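Local coordinates for protein Lpg2148(MvcA) (Legionella pneumophila subsp. pneumophila str. Philadelphia 1, PDB 6K11) that probably acts as a deamidase-related deubiquitinase that removes ubiquitin from the host enzyme UBE2N, regulating its activity during infection, at residues Q262-V266 and S267-E271. Residues are numbered along the deposited sequence; the frame is centred on the assembly and turned at random.
Sequences QDWFV and SDKDE
The carbonyl oxygen W264 O takes two donors from S267: the hydroxyl S267 OG at 2.8 Å, and a weak, strongly bent bond from S267 N. The hydroxyl reaches back because its first torsion (chi1 76°) tucks OG in over the backbone of S267, on the side of the last turn of helix 261-266. S267 N makes its straighter bond to D263 O, 2.9 Å away, and S267 OG also receives a weak bond from K269 N, so one serine links the end of this helix to the start of helix 269-274. D268 leaves helical geometry with positive phi (60°), and with bonds returning into the final turn this is a Schellman motif; D268 N is hydrogen-bonded to F265 O at 3.1 Å. The same D268 is the N-cap residue of the next helix, although its side chain makes no capping bond; D268 OD1 pairs instead with K13 of helix 4-19. Next to this helix-to-helix joint the indole of W264 turns one face to the aliphatic chain of K269. K269 CB lies 4.0 Å from the centroid of the six-membered ring, almost on its normal, a CH-pi contact. From there CG, CD and CE run out across the rim, with CD 3.6 Å from W264 CZ3; the extended chain delivers NZ to E311 and the carbonyl oxygens of E303 and S306. W264 NE1 is bonded to P251 O of the neighbouring sheet strand, while D270 CB sits obliquely 3.8 Å from that nitrogen. The carboxylate of D270 stands perpendicular to the F265 ring, OD2 lying at the ring edge 3.9 Å from CE1, and its OD1 forms a salt bridge with K13, whose side chain also touches F265.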
loop_
_atom_site.group_PDB
_atom_site.type_symbol
_atom_site.label_atom_id
_atom_site.label_comp_id
_atom_site.label_asym_id
_atom_site.label_seq_id
_atom_site.Cartn_x
_atom_site.Cartn_y
_atom_site.Cartn_z
ATOM N N GLN A 262 14.589 3.752 -4.321
ATOM C CA GLN A 262 15.825 4.272 -4.904
ATOM C C GLN A 262 15.601 5.647 -5.539
ATOM O O GLN A 262 16.370 6.585 -5.291
ATOM C CB GLN A 262 16.363 3.281 -5.937
ATOM C CG GLN A 262 17.401 3.882 -6.876
ATOM C CD GLN A 262 17.940 2.865 -7.855
ATOM O OE1 GLN A 262 17.180 2.122 -8.484
ATOM N NE2 GLN A 262 19.259 2.812 -7.980
ATOM N N ASP A 263 14.544 5.776 -6.359
ATOM C CA ASP A 263 14.172 7.058 -6.959
ATOM C C ASP A 263 13.976 8.117 -5.886
ATOM O O ASP A 263 14.429 9.260 -6.024
ATOM C CB ASP A 263 12.859 6.948 -7.769
ATOM C CG ASP A 263 12.962 6.076 -9.021
ATOM O OD1 ASP A 263 14.038 5.977 -9.645
ATOM O OD2 ASP A 263 11.914 5.487 -9.399
ATOM N N TRP A 264 13.262 7.750 -4.821
ATOM C CA TRP A 264 12.987 8.671 -3.723
ATOM C C TRP A 264 14.278 9.236 -3.150
ATOM O O TRP A 264 14.444 10.459 -3.036
ATOM C CB TRP A 264 12.184 7.928 -2.651
ATOM C CG TRP A 264 11.796 8.732 -1.446
ATOM C CD1 TRP A 264 12.428 8.760 -0.221
ATOM C CD2 TRP A 264 10.664 9.595 -1.333
ATOM N NE1 TRP A 264 11.746 9.584 0.643
ATOM C CE2 TRP A 264 10.664 10.119 -0.018
ATOM C CE3 TRP A 264 9.646 9.985 -2.224
ATOM C CZ2 TRP A 264 9.678 11.005 0.436
ATOM C CZ3 TRP A 264 8.659 10.855 -1.775
ATOM C CH2 TRP A 264 8.682 11.357 -0.448
ATOM N N PHE A 265 15.227 8.355 -2.818
ATOM C CA PHE A 265 16.500 8.805 -2.266
ATOM C C PHE A 265 17.334 9.570 -3.293
ATOM O O PHE A 265 18.002 10.552 -2.947
ATOM C CB PHE A 265 17.283 7.597 -1.737
ATOM C CG PHE A 265 16.849 7.116 -0.366
ATOM C CD1 PHE A 265 16.733 7.995 0.699
ATOM C CD2 PHE A 265 16.600 5.779 -0.145
ATOM C CE1 PHE A 265 16.357 7.534 1.957
ATOM C CE2 PHE A 265 16.247 5.306 1.107
ATOM C CZ PHE A 265 16.130 6.183 2.165
ATOM N N VAL A 266 17.338 9.130 -4.558
ATOM C CA VAL A 266 18.089 9.873 -5.577
ATOM C C VAL A 266 17.559 11.307 -5.698
ATOM O O VAL A 266 18.330 12.253 -5.928
ATOM C CB VAL A 266 18.040 9.128 -6.937
ATOM C CG1 VAL A 266 18.601 9.984 -8.057
ATOM C CG2 VAL A 266 18.816 7.789 -6.864
ATOM N N SER A 267 16.248 11.501 -5.520
ATOM C CA SER A 267 15.660 12.833 -5.633
ATOM C C SER A 267 15.844 13.683 -4.381
ATOM O O SER A 267 15.507 14.868 -4.423
ATOM C CB SER A 267 14.157 12.733 -5.932
ATOM O OG SER A 267 13.436 12.370 -4.757
ATOM N N ASP A 268 16.333 13.107 -3.274
ATOM C CA ASP A 268 16.537 13.843 -2.017
ATOM C C ASP A 268 15.231 14.439 -1.488
ATOM O O ASP A 268 15.237 15.444 -0.761
ATOM C CB ASP A 268 17.588 14.963 -2.154
ATOM C CG ASP A 268 18.951 14.459 -2.605
ATOM O OD1 ASP A 268 19.491 13.537 -1.964
ATOM O OD2 ASP A 268 19.481 14.999 -3.605
ATOM N N LYS A 269 14.087 13.847 -1.842
ATOM C CA LYS A 269 12.849 14.346 -1.254
ATOM C C LYS A 269 12.785 14.043 0.232
ATOM O O LYS A 269 12.064 14.732 0.959
ATOM C CB LYS A 269 11.619 13.764 -1.966
ATOM C CG LYS A 269 10.321 14.417 -1.514
ATOM C CD LYS A 269 9.233 14.333 -2.549
ATOM C CE LYS A 269 7.903 14.744 -1.930
ATOM N NZ LYS A 269 6.815 14.801 -2.955
ATOM N N ASP A 270 13.537 13.046 0.708
ATOM C CA ASP A 270 13.636 12.830 2.147
ATOM C C ASP A 270 14.239 14.050 2.843
ATOM O O ASP A 270 13.733 14.500 3.881
ATOM C CB ASP A 270 14.453 11.555 2.441
ATOM C CG ASP A 270 15.933 11.662 2.025
ATOM O OD1 ASP A 270 16.237 12.092 0.890
ATOM O OD2 ASP A 270 16.801 11.278 2.840
ATOM N N GLU A 271 15.320 14.606 2.277
ATOM C CA GLU A 271 15.977 15.762 2.887
ATOM C C GLU A 271 15.126 17.012 2.725
ATOM O O GLU A 271 15.043 17.838 3.643
ATOM C CB GLU A 271 17.362 15.981 2.264
ATOM C CG GLU A 271 18.357 14.868 2.584
ATOM C CD GLU A 271 19.787 15.206 2.163
ATOM O OE1 GLU A 271 20.575 14.253 1.945
ATOM O OE2 GLU A 271 20.114 16.411 2.044
#